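Local coordinates for protein alkane monooxygenase (Geobacillus thermodenitrificans, PDB 3B9O) that is a flavoprotein of the luciferase-like monooxygenase family, built on a TIM barrel with flavin mononucleotide bound, at residues A[19-30]-A[377-385]. Numbering follows the deposited sequence.
Sequences AHGLWRHPENQR and LVQYVSPGT
Arg-30 meets Ser-382 through the edge of its guanidinium group: NH1 donates a hydrogen bond to OG, 3.0 Å long, with the hydroxyl lying in the guanidinium plane. Bends at chi2 (-42°) and chi3 (-57°) fold the arginine chain back, which leaves CD beside the same oxygen and turns the guanidinium edge toward it. NE bonds to the Val-15 carbonyl, and NH2 to the Cys-14 carbonyl and, in a salt bridge, to Glu-11, which should fix the group's rotation. Beside it, the side-chain amide of Asn-28 lies against Val-381, whose CG2 comes to 3.6 Å from Asn-28 CG as the two side chains run past each other in opposite directions. The same methyl approaches the ring of His-25 obliquely. Gln-29 crosses Pro-383 at an angle, its extended chain bringing Gln-29 CD to 3.7 Å from Pro-383 CD; the peptide bond before this proline is cis. At the other end, Ala-19 CB sits at the edge of the Tyr-380 ring, 3.9 Å from CD1, while Leu-22 packs CB and CD2 against the Tyr-380 carbonyl. Two waters bridge the backbones, one from Ala-19 N to Gln-379 O, the other from Glu-27 O to Gly-384 N. Pro-383 occupies the N-cap position of helix 384-399. With the Arg-30 side chain about 12 Å from the bound flavin mononucleotide, the contact joins the loops that follow the neighbouring parallel strands 6-12 and 374-378 of the TIM barrel.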
loop_
_atom_site.group_PDB
_atom_site.type_symbol
_atom_site.label_atom_id
_atom_site.label_comp_id
_atom_site.label_asym_id
_atom_site.label_seq_id
_atom_site.Cartn_x
_atom_site.Cartn_y
_atom_site.Cartn_z
ATOM N N ALA A 19 -10.254 11.327 -1.294
ATOM C CA ALA A 19 -11.336 12.288 -0.986
ATOM C C ALA A 19 -11.449 13.427 -2.017
ATOM O O ALA A 19 -11.070 14.568 -1.781
ATOM C CB ALA A 19 -11.196 12.836 0.451
ATOM N N HIS A 20 -12.006 13.115 -3.168
ATOM C CA HIS A 20 -12.010 14.109 -4.268
ATOM C C HIS A 20 -12.799 15.358 -3.995
ATOM O O HIS A 20 -13.836 15.315 -3.337
ATOM C CB HIS A 20 -12.275 13.402 -5.587
ATOM C CG HIS A 20 -11.204 12.397 -5.883
ATOM N ND1 HIS A 20 -11.429 11.035 -5.939
ATOM C CD2 HIS A 20 -9.876 12.569 -6.042
ATOM C CE1 HIS A 20 -10.286 10.418 -6.173
ATOM N NE2 HIS A 20 -9.325 11.328 -6.234
ATOM N N GLY A 21 -12.209 16.500 -4.358
ATOM C CA GLY A 21 -12.795 17.789 -4.083
ATOM C C GLY A 21 -12.219 18.470 -2.856
ATOM O O GLY A 21 -12.329 19.693 -2.713
ATOM N N LEU A 22 -11.622 17.687 -1.956
ATOM C CA LEU A 22 -11.168 18.212 -0.680
ATOM C C LEU A 22 -9.961 19.140 -0.722
ATOM O O LEU A 22 -9.735 19.855 0.236
ATOM C CB LEU A 22 -10.984 17.109 0.387
ATOM C CG LEU A 22 -12.382 17.195 0.979
ATOM C CD1 LEU A 22 -13.366 16.195 0.366
ATOM C CD2 LEU A 22 -12.474 17.411 2.430
ATOM N N TRP A 23 -9.218 19.122 -1.824
ATOM C CA TRP A 23 -8.044 20.006 -1.997
ATOM C C TRP A 23 -8.423 21.469 -1.737
ATOM O O TRP A 23 -7.600 22.268 -1.268
ATOM C CB TRP A 23 -7.432 19.840 -3.394
ATOM C CG TRP A 23 -8.284 20.280 -4.541
ATOM C CD1 TRP A 23 -9.133 19.487 -5.286
ATOM C CD2 TRP A 23 -8.349 21.601 -5.132
ATOM N NE1 TRP A 23 -9.710 20.227 -6.295
ATOM C CE2 TRP A 23 -9.243 21.522 -6.231
ATOM C CE3 TRP A 23 -7.732 22.840 -4.843
ATOM C CZ2 TRP A 23 -9.558 22.641 -7.031
ATOM C CZ3 TRP A 23 -8.033 23.948 -5.660
ATOM C CH2 TRP A 23 -8.953 23.841 -6.714
ATOM N N ARG A 24 -9.696 21.790 -2.008
ATOM C CA ARG A 24 -10.279 23.122 -1.730
ATOM C C ARG A 24 -10.454 23.518 -0.261
ATOM O O ARG A 24 -10.563 24.704 0.068
ATOM C CB ARG A 24 -11.619 23.238 -2.437
ATOM C CG ARG A 24 -11.529 23.077 -3.948
ATOM C CD ARG A 24 -12.935 23.009 -4.579
ATOM N NE ARG A 24 -13.677 21.774 -4.251
ATOM C CZ ARG A 24 -14.996 21.635 -4.382
ATOM N NH1 ARG A 24 -15.739 22.668 -4.793
ATOM N NH2 ARG A 24 -15.589 20.483 -4.102
ATOM N N HIS A 25 -10.541 22.538 0.623
ATOM C CA HIS A 25 -10.755 22.815 2.035
ATOM C C HIS A 25 -9.654 23.750 2.601
ATOM O O HIS A 25 -8.470 23.547 2.347
ATOM C CB HIS A 25 -10.841 21.507 2.817
ATOM C CG HIS A 25 -11.280 21.689 4.231
ATOM N ND1 HIS A 25 -12.579 21.448 4.641
ATOM C CD2 HIS A 25 -10.611 22.119 5.325
ATOM C CE1 HIS A 25 -12.674 21.694 5.936
ATOM N NE2 HIS A 25 -11.496 22.099 6.372
ATOM N N PRO A 26 -10.053 24.793 3.364
ATOM C CA PRO A 26 -9.085 25.812 3.736
ATOM C C PRO A 26 -7.961 25.292 4.625
ATOM O O PRO A 26 -6.952 25.985 4.793
ATOM C CB PRO A 26 -9.926 26.844 4.509
ATOM C CG PRO A 26 -11.309 26.514 4.258
ATOM C CD PRO A 26 -11.386 25.069 3.922
ATOM N N GLU A 27 -8.134 24.098 5.188
ATOM C CA GLU A 27 -7.159 23.561 6.118
ATOM C C GLU A 27 -6.178 22.596 5.434
ATOM O O GLU A 27 -5.207 22.193 6.036
ATOM C CB GLU A 27 -7.856 22.877 7.306
ATOM C CG GLU A 27 -8.530 23.839 8.304
ATOM C CD GLU A 27 -7.544 24.753 9.040
ATOM O OE1 GLU A 27 -7.568 25.979 8.783
ATOM O OE2 GLU A 27 -6.736 24.256 9.867
ATOM N N ASN A 28 -6.416 22.292 4.163
ATOM C CA ASN A 28 -5.733 21.213 3.464
ATOM C C ASN A 28 -4.376 21.630 2.930
ATOM O O ASN A 28 -4.096 22.809 2.746
ATOM C CB ASN A 28 -6.637 20.715 2.311
ATOM C CG ASN A 28 -6.541 19.213 2.088
ATOM O OD1 ASN A 28 -7.403 18.595 1.430
ATOM N ND2 ASN A 28 -5.513 18.622 2.634
ATOM N N GLN A 29 -3.530 20.644 2.681
ATOM C CA GLN A 29 -2.163 20.858 2.248
ATOM C C GLN A 29 -1.765 19.995 1.037
ATOM O O GLN A 29 -0.574 19.795 0.824
ATOM C CB GLN A 29 -1.226 20.608 3.439
ATOM C CG GLN A 29 -1.261 21.762 4.426
ATOM C CD GLN A 29 -0.279 21.638 5.566
ATOM O OE1 GLN A 29 -0.480 22.266 6.601
ATOM N NE2 GLN A 29 0.782 20.849 5.391
ATOM N N ARG A 30 -2.751 19.491 0.282
ATOM C CA ARG A 30 -2.530 18.684 -0.925
ATOM C C ARG A 30 -1.669 19.361 -1.991
ATOM O O ARG A 30 -0.952 18.673 -2.711
ATOM C CB ARG A 30 -3.853 18.271 -1.614
ATOM C CG ARG A 30 -4.768 17.367 -0.792
ATOM C CD ARG A 30 -4.016 16.274 -0.048
ATOM N NE ARG A 30 -3.203 15.391 -0.894
ATOM C CZ ARG A 30 -2.384 14.442 -0.423
ATOM N NH1 ARG A 30 -2.262 14.244 0.893
ATOM N NH2 ARG A 30 -1.652 13.704 -1.277
ATOM N N LEU A 377 -4.899 4.074 7.310
ATOM C CA LEU A 377 -5.689 5.259 7.598
ATOM C C LEU A 377 -5.778 6.216 6.376
ATOM O O LEU A 377 -4.785 6.833 5.949
ATOM C CB LEU A 377 -5.187 5.963 8.871
ATOM C CG LEU A 377 -5.884 7.263 9.328
ATOM C CD1 LEU A 377 -7.374 7.064 9.622
ATOM C CD2 LEU A 377 -5.184 7.805 10.563
ATOM N N VAL A 378 -7.004 6.332 5.868
ATOM C CA VAL A 378 -7.349 7.123 4.720
ATOM C C VAL A 378 -7.594 8.573 5.174
ATOM O O VAL A 378 -8.238 8.806 6.223
ATOM C CB VAL A 378 -8.648 6.558 4.022
ATOM C CG1 VAL A 378 -9.004 7.375 2.760
ATOM C CG2 VAL A 378 -8.473 5.054 3.667
ATOM N N GLN A 379 -7.100 9.529 4.384
ATOM C CA GLN A 379 -7.233 10.953 4.713
ATOM C C GLN A 379 -8.428 11.634 4.035
ATOM O O GLN A 379 -8.691 11.396 2.872
ATOM C CB GLN A 379 -5.967 11.696 4.297
ATOM C CG GLN A 379 -4.682 11.165 4.961
ATOM C CD GLN A 379 -3.462 11.891 4.419
ATOM O OE1 GLN A 379 -2.737 11.356 3.579
ATOM N NE2 GLN A 379 -3.252 13.110 4.860
ATOM N N TYR A 380 -9.117 12.491 4.778
ATOM C CA TYR A 380 -10.039 13.451 4.190
ATOM C C TYR A 380 -9.361 14.812 4.045
ATOM O O TYR A 380 -9.658 15.553 3.112
ATOM C CB TYR A 380 -11.279 13.645 5.061
ATOM C CG TYR A 380 -12.261 12.508 5.049
ATOM C CD1 TYR A 380 -12.859 12.077 3.867
ATOM C CD2 TYR A 380 -12.651 11.903 6.238
ATOM C CE1 TYR A 380 -13.805 11.018 3.858
ATOM C CE2 TYR A 380 -13.593 10.855 6.247
ATOM C CZ TYR A 380 -14.166 10.427 5.045
ATOM O OH TYR A 380 -15.078 9.385 5.040
ATOM N N VAL A 381 -8.490 15.148 5.001
ATOM C CA VAL A 381 -7.740 16.399 4.930
ATOM C C VAL A 381 -6.319 16.150 5.419
ATOM O O VAL A 381 -6.101 15.320 6.311
ATOM C CB VAL A 381 -8.512 17.581 5.695
ATOM C CG1 VAL A 381 -8.512 17.367 7.196
ATOM C CG2 VAL A 381 -7.928 18.904 5.378
ATOM N N SER A 382 -5.357 16.820 4.790
ATOM C CA SER A 382 -3.953 16.782 5.207
ATOM C C SER A 382 -3.511 18.116 5.833
ATOM O O SER A 382 -3.618 19.155 5.208
ATOM C CB SER A 382 -3.069 16.485 4.001
ATOM O OG SER A 382 -3.494 15.278 3.381
ATOM N N PRO A 383 -2.897 18.071 7.024
ATOM C CA PRO A 383 -2.625 16.909 7.866
ATOM C C PRO A 383 -3.681 16.624 8.942
ATOM O O PRO A 383 -3.427 15.799 9.810
ATOM C CB PRO A 383 -1.306 17.314 8.553
ATOM C CG PRO A 383 -1.503 18.787 8.779
ATOM C CD PRO A 383 -2.256 19.284 7.553
ATOM N N GLY A 384 -4.836 17.292 8.872
ATOM C CA GLY A 384 -5.861 17.201 9.896
ATOM C C GLY A 384 -6.282 15.772 10.247
ATOM O O GLY A 384 -6.368 15.424 11.434
ATOM N N THR A 385 -6.574 14.921 9.265
ATOM C CA THR A 385 -6.963 13.555 9.722
ATOM C C THR A 385 -5.890 12.869 10.553
ATOM O O THR A 385 -6.198 12.328 11.594
ATOM C CB THR A 385 -7.751 12.613 8.720
ATOM O OG1 THR A 385 -7.311 11.213 8.687
ATOM C CG2 THR A 385 -8.058 13.184 7.486
HETATM O O HOH W 1 -7.639 11.169 0.330
HETATM O O HOH W 2 -5.786 19.583 7.530
#